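Side-chain contacts in possible metal-dependent hydrolase (Veillonella parvula, PDB 3RPC), which is probably a zinc-dependent hydrolase of the metallo-beta-lactamase superfamily, holding two zinc ions, with a substrate that remains unidentified: residues T22-D27 against V153-A158; D76-T81 against Q106-V111; P91-N96 against I123-T128; A98-I103 against V111-E116. All coordinates share one frame; numbering follows the deposited sequence.

Contact 1. Residues T22-D27 against V153-A158; sequences TTFLID and VIFEAA
Both rings of the pair formed by Phe24 and Phe155 are set by the same first torsion: CG lies anti to the carbonyl carbon and beside the backbone N (chi1 -61° in Phe24, -59° in Phe155), which sends each ring from its strand into the space between the two backbones. The rings meet edge-to-face. Phe155 turns its edge to the face of Phe24, with the planes inclined at 55° and the centroids 5.1 Å apart; Phe155 CE1 stands over the centre of the Phe24 ring and comes within 3.9 Å of Phe24 CD2. The methyl Thr22 CG2 lies against the opposite face of Phe24, so this ring is held between a methyl and an aromatic edge. Leu125 of strand 123-128 and Leu17 of strand 14-19 also pack on Phe155. Strands 22-26 and 152-156 belong to different mixed sheets, and this buried aromatic pair is part of the hydrophobic interior between the two sheets of the alpha-beta/beta-alpha sandwich characteristic of the metallo-beta-lactamase fold.

Contact 2. Residues D76-T81 against Q106-V111; sequences DHWDDT and QGFIDV. With ZN (zinc ion), chain F.
Three consecutive residues, Asp76, His77 and Trp78, divide their work between a zinc ion and segment 106-111, which only the tryptophan touches. Asp76 binds the metal through OD2, at 2.4 Å from the zinc, while its other oxygen, OD1, accepts a hydrogen bond from a water that is itself a zinc ligand. His77 adds NE2 at 2.2 Å from the zinc, and its ND1 is hydrogen-bonded to Asp27, a second-shell carboxylate that fixes the rotation of the imidazole. With His72 and His74 of the other zinc site, these two complete the HxHxDH signature of the metallo-beta-lactamase superfamily; Asp168 and His226 are the remaining protein ligands of this zinc. At Trp78, CG swings anti to the backbone N (chi1 -177°), and the indole extends to the loop before strand 111-113. Its NE1 donates to Gln106 OE1 over 2.9 Å, a nearly straight bond (164°) that lies in the indole plane and meets a lone pair of the amide oxygen. The benzo edge of the same indole addresses the face of Phe108 in an offset edge-to-face pair, Trp78 CZ2 lying 3.7 Å from Phe108 CE2. Asp79, next in sequence, is the N-cap of helix 80-85, its OD1 accepting from the backbone N of Ala82.

Contact 3. Residues P91-N96 against I123-T128; sequences PIFVQN and ITLRKT
Leu125 rests one methyl, CD2, on the face of the Phe93 ring, and this apolar meeting is the close-packed half of the contact between strands 92-94 and 123-128. The methyl sits over the middle of the ring, 4.1 Å from the centroid and 12° off the ring normal, a CH-pi contact; Leu125 CD2 is 4.0 Å from Phe93 CG, and the two side chains cross at about a right angle. Phe120 meets Phe93 edge-to-face and also packs on Leu125, while Val153 of strand 152-156 touches Leu125 as well, so the pair is buried between the sheets among aromatic and aliphatic side chains.

At Lys127, and at Gln95 just past the end of strand 92-94, the contact turns polar, and its lysine is partly exposed. The chain of Lys127 bends at chi3 (71°), a turn that carries NZ to within 2.9 Å of Gln95 O. The ammonium donates to this oxygen in the carbonyl plane; a weak bond to Ile114 O is its second. The amide of Gln95 looks elsewhere, NE2 bonding to Asp99 OD2 and Asp149 O. The lysine charge is thus met here by backbone carbonyls, whose dipoles probably offset part of the cost of holding an ammonium at the edge of an apolar interface.

Contact 4. Residues A98-I103 against V111-E116; sequences ADKELI and VRIIFE
Lys100 lies along Val111 and across Ile113, joining the helix and the second strand of a beta-alpha-beta unit made of strand 92-94, helix 97-105 and strand 111-113. The segments 98-103 and 111-113 run almost exactly antiparallel (175°), with their axes 8.4 Å apart, as expected when the helix of a right-handed crossover packs back on its sheet. The lysine leaves the helix pointing away from its own N (chi1 171°) and stays extended to its end. It slides past Val111 in the opposite direction, placing Lys100 CG at 3.8 Å from Val111 CG1, whereas Ile113 meets it at about a right angle, its CG1 and CD1 set against the methylenes CB and CD of the lysine. One turn further on, Ile103 crosses Val111 squarely and touches it methyl to methyl, Ile103 CG2 lying 3.9 Å from Val111 CG2. The two branches of Val111 are therefore shared out, CG1 to the lysine and CG2 to the isoleucine, and Val94 of the neighbouring strand packs on this valine too. Strand 111-113 is the outermost of its sheet within this chain. Beside this edge strand the lysine ends in a polar group: Lys100 NZ donates to Val111 O over 3.0 Å, nearly along the C=O axis, and to a water at 3.2 Å from NZ that also accepts from Ile113 N.

Overall arrangement
Contacts 1 and 3 bridge the two mixed sheets, their centres about 9 Å apart, and strands 123-128 and 152-156 are neighbours in the second sheet. Contact 4 lies about 9 Å from contact 3, centre to centre, and covers the first sheet at its 111-113 edge. Contact 2, about 11 Å from contact 4 between centres, shares Val111 with it and ties the loop after helix 97-105 to the zinc-binding turn. Along the chain, contacts 2, 3 and 4 all fall between the two halves of contact 1, and contact 2 interlocks with contacts 3 and 4. Contacts 1 and 2, about 18 Å apart between centres, meet where segment 22-27 ends at the metal-binding loop, so strand 22-26 contributes to the sheet interface and leads directly into a residue beside the zinc site.

Contact 1. Residues T22-D27 against V153-A158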
loop_
_atom_site.group_PDB
_atom_site.type_symbol
_atom_site.label_atom_id
_atom_site.label_comp_id
_atom_site.label_asym_id
_atom_site.label_seq_id
_atom_site.Cartn_x
_atom_site.Cartn_y
_atom_site.Cartn_z
ATOM N N THR A 22 -4.724 -27.316 8.549
ATOM C CA THR A 22 -4.039 -26.202 9.185
ATOM C C THR A 22 -5.033 -25.228 9.792
ATOM O O THR A 22 -5.943 -24.763 9.106
ATOM C CB THR A 22 -3.150 -25.449 8.178
ATOM O OG1 THR A 22 -2.076 -26.307 7.769
ATOM C CG2 THR A 22 -2.577 -24.185 8.803
ATOM N N THR A 23 -4.863 -24.926 11.076
ATOM C CA THR A 23 -5.704 -23.927 11.715
ATOM C C THR A 23 -4.884 -22.698 12.102
ATOM O O THR A 23 -3.934 -22.797 12.872
ATOM C CB THR A 23 -6.410 -24.498 12.950
ATOM O OG1 THR A 23 -7.320 -25.530 12.543
ATOM C CG2 THR A 23 -7.189 -23.414 13.682
ATOM N N PHE A 24 -5.271 -21.544 11.563
ATOM C CA PHE A 24 -4.645 -20.277 11.875
ATOM C C PHE A 24 -5.431 -19.547 12.951
ATOM O O PHE A 24 -6.624 -19.278 12.776
ATOM C CB PHE A 24 -4.621 -19.374 10.633
ATOM C CG PHE A 24 -3.845 -19.935 9.475
ATOM C CD1 PHE A 24 -2.466 -19.768 9.399
ATOM C CD2 PHE A 24 -4.490 -20.612 8.450
ATOM C CE1 PHE A 24 -1.743 -20.270 8.324
ATOM C CE2 PHE A 24 -3.772 -21.121 7.365
ATOM C CZ PHE A 24 -2.399 -20.944 7.303
ATOM N N LEU A 25 -4.760 -19.207 14.046
ATOM C CA LEU A 25 -5.319 -18.275 15.018
ATOM C C LEU A 25 -5.006 -16.864 14.530
ATOM O O LEU A 25 -3.840 -16.482 14.399
ATOM C CB LEU A 25 -4.712 -18.531 16.408
ATOM C CG LEU A 25 -5.119 -17.550 17.509
ATOM C CD1 LEU A 25 -6.610 -17.619 17.768
ATOM C CD2 LEU A 25 -4.347 -17.826 18.809
ATOM N N ILE A 26 -6.065 -16.113 14.248
ATOM C CA ILE A 26 -5.942 -14.778 13.673
ATOM C C ILE A 26 -6.099 -13.692 14.735
ATOM O O ILE A 26 -7.042 -13.721 15.531
ATOM C CB ILE A 26 -6.997 -14.589 12.575
ATOM C CG1 ILE A 26 -6.665 -15.485 11.380
ATOM C CG2 ILE A 26 -7.077 -13.124 12.137
ATOM C CD1 ILE A 26 -7.805 -15.634 10.386
ATOM N N ASP A 27 -5.143 -12.761 14.747
ATOM C CA ASP A 27 -5.205 -11.534 15.542
ATOM C C ASP A 27 -5.725 -11.755 16.967
ATOM O O ASP A 27 -6.740 -11.176 17.362
ATOM C CB ASP A 27 -6.045 -10.479 14.805
ATOM C CG ASP A 27 -5.325 -9.915 13.583
ATOM O OD1 ASP A 27 -4.238 -10.410 13.243
ATOM O OD2 ASP A 27 -5.861 -8.982 12.948
ATOM N N VAL A 153 -4.685 -10.402 4.504
ATOM C CA VAL A 153 -4.064 -11.630 4.026
ATOM C C VAL A 153 -5.034 -12.375 3.117
ATOM O O VAL A 153 -6.212 -12.537 3.442
ATOM C CB VAL A 153 -3.664 -12.557 5.198
ATOM C CG1 VAL A 153 -2.935 -13.791 4.670
ATOM C CG2 VAL A 153 -2.804 -11.801 6.198
ATOM N N ILE A 154 -4.530 -12.800 1.963
ATOM C CA ILE A 154 -5.239 -13.720 1.082
ATOM C C ILE A 154 -4.721 -15.136 1.358
ATOM O O ILE A 154 -3.510 -15.363 1.362
ATOM C CB ILE A 154 -5.003 -13.340 -0.403
ATOM C CG1 ILE A 154 -5.882 -12.142 -0.793
ATOM C CG2 ILE A 154 -5.269 -14.526 -1.320
ATOM C CD1 ILE A 154 -7.346 -12.494 -1.005
ATOM N N PHE A 155 -5.628 -16.064 1.655
ATOM C CA PHE A 155 -5.254 -17.473 1.842
ATOM C C PHE A 155 -5.745 -18.276 0.634
ATOM O O PHE A 155 -6.934 -18.254 0.311
ATOM C CB PHE A 155 -5.892 -18.078 3.105
ATOM C CG PHE A 155 -5.542 -17.374 4.392
ATOM C CD1 PHE A 155 -4.611 -17.923 5.266
ATOM C CD2 PHE A 155 -6.168 -16.193 4.749
ATOM C CE1 PHE A 155 -4.309 -17.298 6.467
ATOM C CE2 PHE A 155 -5.869 -15.559 5.952
ATOM C CZ PHE A 155 -4.932 -16.107 6.808
ATOM N N GLU A 156 -4.832 -18.976 -0.033
ATOM C CA GLU A 156 -5.175 -19.826 -1.169
ATOM C C GLU A 156 -4.698 -21.247 -0.919
ATOM O O GLU A 156 -3.647 -21.452 -0.320
ATOM C CB GLU A 156 -4.517 -19.309 -2.443
ATOM C CG GLU A 156 -5.012 -17.953 -2.881
ATOM C CD GLU A 156 -4.239 -17.412 -4.068
ATOM O OE1 GLU A 156 -3.078 -17.830 -4.264
ATOM O OE2 GLU A 156 -4.793 -16.580 -4.808
ATOM N N ALA A 157 -5.469 -22.225 -1.384
ATOM C CA ALA A 157 -5.050 -23.626 -1.307
ATOM C C ALA A 157 -5.850 -24.441 -2.315
ATOM O O ALA A 157 -6.963 -24.061 -2.680
ATOM C CB ALA A 157 -5.240 -24.174 0.108
ATOM N N ALA A 158 -5.287 -25.560 -2.760
ATOM C CA ALA A 158 -5.920 -26.371 -3.796
ATOM C C ALA A 158 -7.315 -26.836 -3.404
ATOM O O ALA A 158 -7.500 -27.439 -2.345
ATOM C CB ALA A 158 -5.043 -27.572 -4.131
#

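Contact 2. Residues D76-T81 against Q106-V111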
loop_
_atom_site.group_PDB
_atom_site.type_symbol
_atom_site.label_atom_id
_atom_site.label_comp_id
_atom_site.label_asym_id
_atom_site.label_seq_id
_atom_site.Cartn_x
_atom_site.Cartn_y
_atom_site.Cartn_z
ATOM N N ASP A 76 -5.883 -4.599 20.292
ATOM C CA ASP A 76 -7.074 -5.394 20.019
ATOM C C ASP A 76 -6.852 -6.468 18.955
ATOM O O ASP A 76 -7.810 -7.097 18.501
ATOM C CB ASP A 76 -8.282 -4.506 19.681
ATOM C CG ASP A 76 -8.058 -3.659 18.446
ATOM O OD1 ASP A 76 -7.014 -2.978 18.383
ATOM O OD2 ASP A 76 -8.944 -3.663 17.550
ATOM N N HIS A 77 -5.586 -6.675 18.579
ATOM C CA HIS A 77 -5.188 -7.752 17.669
ATOM C C HIS A 77 -4.031 -8.603 18.201
ATOM O O HIS A 77 -3.698 -9.625 17.614
ATOM C CB HIS A 77 -4.822 -7.164 16.302
ATOM C CG HIS A 77 -5.962 -6.448 15.662
ATOM N ND1 HIS A 77 -6.685 -6.984 14.620
ATOM C CD2 HIS A 77 -6.543 -5.265 15.960
ATOM C CE1 HIS A 77 -7.659 -6.152 14.295
ATOM N NE2 HIS A 77 -7.590 -5.101 15.091
ATOM N N TRP A 78 -3.423 -8.166 19.299
ATOM C CA TRP A 78 -2.233 -8.820 19.839
ATOM C C TRP A 78 -2.003 -8.265 21.234
ATOM O O TRP A 78 -1.620 -7.102 21.392
ATOM C CB TRP A 78 -1.005 -8.546 18.956
ATOM C CG TRP A 78 0.254 -9.236 19.411
ATOM C CD1 TRP A 78 1.372 -8.649 19.933
ATOM C CD2 TRP A 78 0.515 -10.640 19.376
ATOM N NE1 TRP A 78 2.316 -9.610 20.229
ATOM C CE2 TRP A 78 1.810 -10.841 19.898
ATOM C CE3 TRP A 78 -0.228 -11.750 18.962
ATOM C CZ2 TRP A 78 2.381 -12.113 20.011
ATOM C CZ3 TRP A 78 0.334 -13.009 19.077
ATOM C CH2 TRP A 78 1.629 -13.179 19.598
ATOM N N ASP A 79 -2.269 -9.068 22.256
ATOM C CA ASP A 79 -2.197 -8.532 23.614
ATOM C C ASP A 79 -1.346 -9.389 24.546
ATOM O O ASP A 79 -0.899 -10.478 24.167
ATOM C CB ASP A 79 -3.601 -8.276 24.200
ATOM C CG ASP A 79 -4.340 -9.551 24.575
ATOM O OD1 ASP A 79 -4.061 -10.627 23.995
ATOM O OD2 ASP A 79 -5.233 -9.453 25.450
ATOM N N ASP A 80 -1.114 -8.877 25.751
ATOM C CA ASP A 80 -0.308 -9.589 26.741
ATOM C C ASP A 80 -0.844 -10.986 27.022
ATOM O O ASP A 80 -0.071 -11.933 27.156
ATOM C CB ASP A 80 -0.216 -8.786 28.038
ATOM C CG ASP A 80 0.806 -7.668 27.960
ATOM O OD1 ASP A 80 1.639 -7.690 27.027
ATOM O OD2 ASP A 80 0.784 -6.775 28.837
ATOM N N THR A 81 -2.161 -11.121 27.091
ATOM C CA THR A 81 -2.743 -12.431 27.349
ATOM C C THR A 81 -2.353 -13.408 26.249
ATOM O O THR A 81 -1.968 -14.542 26.525
ATOM C CB THR A 81 -4.262 -12.366 27.481
ATOM O OG1 THR A 81 -4.605 -11.458 28.538
ATOM C CG2 THR A 81 -4.825 -13.748 27.776
ATOM N N GLN A 106 9.322 -10.904 22.402
ATOM C CA GLN A 106 8.328 -11.424 23.330
ATOM C C GLN A 106 8.447 -12.942 23.503
ATOM O O GLN A 106 7.625 -13.565 24.174
ATOM C CB GLN A 106 6.919 -10.991 22.892
ATOM C CG GLN A 106 6.717 -9.474 23.005
ATOM C CD GLN A 106 5.497 -8.942 22.265
ATOM O OE1 GLN A 106 4.919 -9.615 21.410
ATOM N NE2 GLN A 106 5.101 -7.718 22.597
ATOM N N GLY A 107 9.481 -13.531 22.908
ATOM C CA GLY A 107 9.808 -14.923 23.171
ATOM C C GLY A 107 9.461 -15.896 22.062
ATOM O O GLY A 107 9.748 -17.082 22.163
ATOM N N PHE A 108 8.834 -15.408 20.997
ATOM C CA PHE A 108 8.449 -16.280 19.890
ATOM C C PHE A 108 9.633 -16.568 18.967
ATOM O O PHE A 108 10.306 -15.655 18.502
ATOM C CB PHE A 108 7.229 -15.686 19.160
ATOM C CG PHE A 108 5.998 -15.668 20.025
ATOM C CD1 PHE A 108 5.143 -16.761 20.058
ATOM C CD2 PHE A 108 5.726 -14.589 20.861
ATOM C CE1 PHE A 108 4.032 -16.770 20.888
ATOM C CE2 PHE A 108 4.616 -14.598 21.698
ATOM C CZ PHE A 108 3.769 -15.686 21.707
ATOM N N ILE A 109 9.904 -17.849 18.733
ATOM C CA ILE A 109 11.153 -18.242 18.079
ATOM C C ILE A 109 11.018 -18.503 16.587
ATOM O O ILE A 109 12.017 -18.681 15.894
ATOM C CB ILE A 109 11.737 -19.511 18.721
ATOM C CG1 ILE A 109 10.786 -20.691 18.491
ATOM C CG2 ILE A 109 11.980 -19.299 20.210
ATOM C CD1 ILE A 109 11.382 -22.036 18.905
ATOM N N ASP A 110 9.784 -18.510 16.090
ATOM C CA ASP A 110 9.534 -18.765 14.678
ATOM C C ASP A 110 8.555 -17.728 14.131
ATOM O O ASP A 110 7.376 -18.005 13.947
ATOM C CB ASP A 110 8.994 -20.184 14.488
ATOM C CG ASP A 110 8.869 -20.575 13.031
ATOM O OD1 ASP A 110 9.273 -19.776 12.158
ATOM O OD2 ASP A 110 8.381 -21.696 12.765
ATOM N N VAL A 111 9.070 -16.531 13.893
ATOM C CA VAL A 111 8.262 -15.423 13.385
ATOM C C VAL A 111 8.631 -15.167 11.922
ATOM O O VAL A 111 9.810 -15.030 11.588
ATOM C CB VAL A 111 8.478 -14.153 14.229
ATOM C CG1 VAL A 111 7.562 -13.028 13.743
ATOM C CG2 VAL A 111 8.220 -14.460 15.709
HETATM ZN ZN ZN F . -8.708 -3.200 15.197
HETATM O O HOH W 1 -6.993 -1.915 16.045
HETATM O O HOH W 2 -9.823 -0.892 15.187
#

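Contact 3. Residues P91-N96 against I123-T128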
loop_
_atom_site.group_PDB
_atom_site.type_symbol
_atom_site.label_atom_id
_atom_site.label_comp_id
_atom_site.label_asym_id
_atom_site.label_seq_id
_atom_site.Cartn_x
_atom_site.Cartn_y
_atom_site.Cartn_z
ATOM N N PRO A 91 4.551 -21.115 14.625
ATOM C CA PRO A 91 4.867 -20.100 13.612
ATOM C C PRO A 91 3.915 -18.906 13.730
ATOM O O PRO A 91 2.702 -19.095 13.826
ATOM C CB PRO A 91 4.623 -20.834 12.287
ATOM C CG PRO A 91 4.759 -22.285 12.637
ATOM C CD PRO A 91 4.198 -22.409 14.021
ATOM N N ILE A 92 4.476 -17.699 13.721
ATOM C CA ILE A 92 3.704 -16.461 13.774
ATOM C C ILE A 92 3.977 -15.687 12.495
ATOM O O ILE A 92 5.119 -15.348 12.216
ATOM C CB ILE A 92 4.137 -15.569 14.957
ATOM C CG1 ILE A 92 4.362 -16.400 16.232
ATOM C CG2 ILE A 92 3.135 -14.435 15.175
ATOM C CD1 ILE A 92 3.119 -17.140 16.739
ATOM N N PHE A 93 2.926 -15.396 11.734
ATOM C CA PHE A 93 3.064 -14.663 10.483
ATOM C C PHE A 93 2.768 -13.200 10.755
ATOM O O PHE A 93 1.767 -12.880 11.385
ATOM C CB PHE A 93 2.090 -15.224 9.442
ATOM C CG PHE A 93 2.472 -16.595 8.958
ATOM C CD1 PHE A 93 3.352 -16.743 7.902
ATOM C CD2 PHE A 93 1.949 -17.727 9.558
ATOM C CE1 PHE A 93 3.725 -18.001 7.459
ATOM C CE2 PHE A 93 2.315 -18.997 9.118
ATOM C CZ PHE A 93 3.199 -19.130 8.063
ATOM N N VAL A 94 3.653 -12.324 10.293
ATOM C CA VAL A 94 3.549 -10.900 10.580
ATOM C C VAL A 94 3.767 -10.072 9.314
ATOM O O VAL A 94 4.148 -10.605 8.273
ATOM C CB VAL A 94 4.566 -10.476 11.667
ATOM C CG1 VAL A 94 4.344 -11.273 12.952
ATOM C CG2 VAL A 94 6.006 -10.642 11.160
ATOM N N GLN A 95 3.500 -8.769 9.397
ATOM C CA GLN A 95 3.491 -7.914 8.199
ATOM C C GLN A 95 4.818 -7.267 7.823
ATOM O O GLN A 95 5.013 -6.880 6.675
ATOM C CB GLN A 95 2.435 -6.800 8.347
ATOM C CG GLN A 95 2.833 -5.733 9.345
ATOM C CD GLN A 95 1.805 -4.621 9.493
ATOM O OE1 GLN A 95 1.087 -4.279 8.548
ATOM N NE2 GLN A 95 1.751 -4.037 10.680
ATOM N N ASN A 96 5.732 -7.135 8.778
ATOM C CA ASN A 96 6.940 -6.365 8.531
ATOM C C ASN A 96 7.999 -6.658 9.589
ATOM O O ASN A 96 7.748 -7.393 10.546
ATOM C CB ASN A 96 6.635 -4.860 8.421
ATOM C CG ASN A 96 6.091 -4.260 9.711
ATOM O OD1 ASN A 96 6.296 -4.795 10.801
ATOM N ND2 ASN A 96 5.377 -3.140 9.588
ATOM N N ILE A 123 -0.636 -24.111 1.905
ATOM C CA ILE A 123 -1.468 -22.915 1.857
ATOM C C ILE A 123 -0.609 -21.709 1.545
ATOM O O ILE A 123 0.432 -21.502 2.176
ATOM C CB ILE A 123 -2.171 -22.679 3.200
ATOM C CG1 ILE A 123 -3.034 -23.890 3.552
ATOM C CG2 ILE A 123 -3.011 -21.388 3.156
ATOM C CD1 ILE A 123 -3.260 -24.054 5.021
ATOM N N THR A 124 -1.038 -20.911 0.571
ATOM C CA THR A 124 -0.311 -19.699 0.223
ATOM C C THR A 124 -0.937 -18.506 0.938
ATOM O O THR A 124 -2.148 -18.295 0.863
ATOM C CB THR A 124 -0.313 -19.460 -1.303
ATOM O OG1 THR A 124 0.303 -20.583 -1.953
ATOM C CG2 THR A 124 0.463 -18.205 -1.642
ATOM N N LEU A 125 -0.110 -17.746 1.642
ATOM C CA LEU A 125 -0.554 -16.546 2.338
ATOM C C LEU A 125 0.023 -15.349 1.610
ATOM O O LEU A 125 1.237 -15.229 1.479
ATOM C CB LEU A 125 -0.069 -16.525 3.792
ATOM C CG LEU A 125 -0.628 -17.555 4.779
ATOM C CD1 LEU A 125 0.063 -18.899 4.622
ATOM C CD2 LEU A 125 -0.475 -17.079 6.224
ATOM N N ARG A 126 -0.849 -14.459 1.142
ATOM C CA ARG A 126 -0.393 -13.300 0.388
ATOM C C ARG A 126 -0.751 -12.035 1.142
ATOM O O ARG A 126 -1.901 -11.845 1.545
ATOM C CB ARG A 126 -1.061 -13.244 -0.984
ATOM C CG ARG A 126 -0.995 -14.503 -1.804
ATOM C CD ARG A 126 -1.551 -14.224 -3.209
ATOM N NE ARG A 126 -1.538 -15.407 -4.063
ATOM C CZ ARG A 126 -0.471 -15.837 -4.729
ATOM N NH1 ARG A 126 0.678 -15.178 -4.645
ATOM N NH2 ARG A 126 -0.551 -16.931 -5.477
ATOM N N LYS A 127 0.224 -11.160 1.329
ATOM C CA LYS A 127 -0.036 -9.908 2.017
ATOM C C LYS A 127 -0.807 -8.944 1.139
ATOM O O LYS A 127 -0.473 -8.749 -0.037
ATOM C CB LYS A 127 1.263 -9.258 2.494
ATOM C CG LYS A 127 1.032 -7.911 3.175
ATOM C CD LYS A 127 2.243 -7.433 3.954
ATOM C CE LYS A 127 3.371 -7.011 3.041
ATOM N NZ LYS A 127 4.600 -6.688 3.815
ATOM N N THR A 128 -1.836 -8.333 1.707
ATOM C CA THR A 128 -2.573 -7.292 0.994
ATOM C C THR A 128 -2.362 -5.956 1.699
ATOM O O THR A 128 -2.051 -5.907 2.902
ATOM C CB THR A 128 -4.080 -7.608 0.905
ATOM O OG1 THR A 128 -4.648 -7.652 2.221
ATOM C CG2 THR A 128 -4.308 -8.952 0.219
#

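Contact 4. Residues A98-I103 against V111-E116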
loop_
_atom_site.group_PDB
_atom_site.type_symbol
_atom_site.label_atom_id
_atom_site.label_comp_id
_atom_site.label_asym_id
_atom_site.label_seq_id
_atom_site.Cartn_x
_atom_site.Cartn_y
_atom_site.Cartn_z
ATOM N N ALA A 98 9.400 -4.639 11.811
ATOM C CA ALA A 98 9.149 -4.049 13.127
ATOM C C ALA A 98 8.296 -4.975 13.989
ATOM O O ALA A 98 8.577 -5.179 15.175
ATOM C CB ALA A 98 8.486 -2.689 12.991
ATOM N N ASP A 99 7.259 -5.544 13.385
ATOM C CA ASP A 99 6.390 -6.464 14.105
ATOM C C ASP A 99 7.139 -7.757 14.426
ATOM O O ASP A 99 6.953 -8.322 15.501
ATOM C CB ASP A 99 5.098 -6.742 13.323
ATOM C CG ASP A 99 4.127 -5.561 13.344
ATOM O OD1 ASP A 99 4.490 -4.469 13.842
ATOM O OD2 ASP A 99 3.002 -5.719 12.830
ATOM N N LYS A 100 7.976 -8.229 13.506
ATOM C CA LYS A 100 8.780 -9.417 13.789
ATOM C C LYS A 100 9.690 -9.156 14.980
ATOM O O LYS A 100 9.803 -9.988 15.880
ATOM C CB LYS A 100 9.606 -9.874 12.577
ATOM C CG LYS A 100 10.601 -10.981 12.943
ATOM C CD LYS A 100 11.077 -11.749 11.735
ATOM C CE LYS A 100 12.108 -12.805 12.151
ATOM N NZ LYS A 100 12.447 -13.720 11.029
ATOM N N GLU A 101 10.335 -7.997 15.001
ATOM C CA GLU A 101 11.256 -7.695 16.095
ATOM C C GLU A 101 10.516 -7.636 17.417
ATOM O O GLU A 101 10.994 -8.153 18.439
ATOM C CB GLU A 101 12.001 -6.390 15.837
ATOM C CG GLU A 101 13.050 -6.509 14.737
ATOM C CD GLU A 101 13.692 -5.179 14.396
ATOM O OE1 GLU A 101 13.278 -4.152 14.975
ATOM O OE2 GLU A 101 14.607 -5.163 13.547
ATOM N N LEU A 102 9.334 -7.033 17.405
ATOM C CA LEU A 102 8.553 -6.947 18.627
ATOM C C LEU A 102 8.195 -8.337 19.141
ATOM O O LEU A 102 8.428 -8.670 20.307
ATOM C CB LEU A 102 7.275 -6.146 18.386
ATOM C CG LEU A 102 6.376 -6.022 19.619
ATOM C CD1 LEU A 102 7.091 -5.276 20.744
ATOM C CD2 LEU A 102 5.059 -5.341 19.265
ATOM N N ILE A 103 7.623 -9.152 18.264
ATOM C CA ILE A 103 7.118 -10.458 18.678
ATOM C C ILE A 103 8.249 -11.435 19.037
ATOM O O ILE A 103 8.118 -12.226 19.973
ATOM C CB ILE A 103 6.108 -11.015 17.640
ATOM C CG1 ILE A 103 4.852 -10.131 17.654
ATOM C CG2 ILE A 103 5.758 -12.470 17.946
ATOM C CD1 ILE A 103 3.801 -10.493 16.609
ATOM N N VAL A 111 9.070 -16.531 13.893
ATOM C CA VAL A 111 8.262 -15.423 13.385
ATOM C C VAL A 111 8.631 -15.167 11.922
ATOM O O VAL A 111 9.810 -15.030 11.588
ATOM C CB VAL A 111 8.478 -14.153 14.229
ATOM C CG1 VAL A 111 7.562 -13.028 13.743
ATOM C CG2 VAL A 111 8.220 -14.460 15.709
ATOM N N ARG A 112 7.620 -15.095 11.054
ATOM C CA ARG A 112 7.836 -15.071 9.613
ATOM C C ARG A 112 7.144 -13.865 9.003
ATOM O O ARG A 112 5.934 -13.719 9.112
ATOM C CB ARG A 112 7.277 -16.351 8.974
ATOM C CG ARG A 112 7.765 -17.653 9.642
ATOM C CD ARG A 112 7.246 -18.909 8.921
ATOM N NE ARG A 112 7.590 -20.114 9.675
ATOM C CZ ARG A 112 7.306 -21.357 9.298
ATOM N NH1 ARG A 112 6.695 -21.598 8.150
ATOM N NH2 ARG A 112 7.661 -22.372 10.077
ATOM N N ILE A 113 7.928 -13.018 8.345
ATOM C CA ILE A 113 7.403 -11.833 7.681
ATOM C C ILE A 113 6.846 -12.190 6.313
ATOM O O ILE A 113 7.548 -12.785 5.484
ATOM C CB ILE A 113 8.507 -10.781 7.464
ATOM C CG1 ILE A 113 9.121 -10.376 8.803
ATOM C CG2 ILE A 113 7.926 -9.556 6.753
ATOM C CD1 ILE A 113 10.443 -9.623 8.671
ATOM N N ILE A 114 5.586 -11.832 6.072
ATOM C CA ILE A 114 5.038 -11.984 4.731
ATOM C C ILE A 114 5.421 -10.754 3.918
ATOM O O ILE A 114 4.739 -9.740 3.956
ATOM C CB ILE A 114 3.499 -12.144 4.724
ATOM C CG1 ILE A 114 3.049 -13.191 5.746
ATOM C CG2 ILE A 114 3.015 -12.522 3.333
ATOM C CD1 ILE A 114 1.531 -13.416 5.749
ATOM N N PHE A 115 6.529 -10.834 3.192
ATOM C CA PHE A 115 6.947 -9.712 2.360
ATOM C C PHE A 115 6.039 -9.564 1.147
ATOM O O PHE A 115 5.636 -8.451 0.790
ATOM C CB PHE A 115 8.399 -9.893 1.910
ATOM C CG PHE A 115 9.396 -9.821 3.030
ATOM C CD1 PHE A 115 9.701 -8.613 3.631
ATOM C CD2 PHE A 115 10.036 -10.968 3.480
ATOM C CE1 PHE A 115 10.627 -8.545 4.656
ATOM C CE2 PHE A 115 10.965 -10.906 4.507
ATOM C CZ PHE A 115 11.257 -9.692 5.096
ATOM N N GLU A 116 5.750 -10.687 0.500
ATOM C CA GLU A 116 4.810 -10.746 -0.614
ATOM C C GLU A 116 3.868 -11.913 -0.380
ATOM O O GLU A 116 2.675 -11.722 -0.162
ATOM C CB GLU A 116 5.526 -10.967 -1.941
ATOM C CG GLU A 116 6.302 -9.797 -2.466
ATOM C CD GLU A 116 6.875 -10.089 -3.839
ATOM O OE1 GLU A 116 7.025 -11.285 -4.174
ATOM O OE2 GLU A 116 7.167 -9.133 -4.582
HETATM O O HOH W 3 11.013 -13.549 8.163
#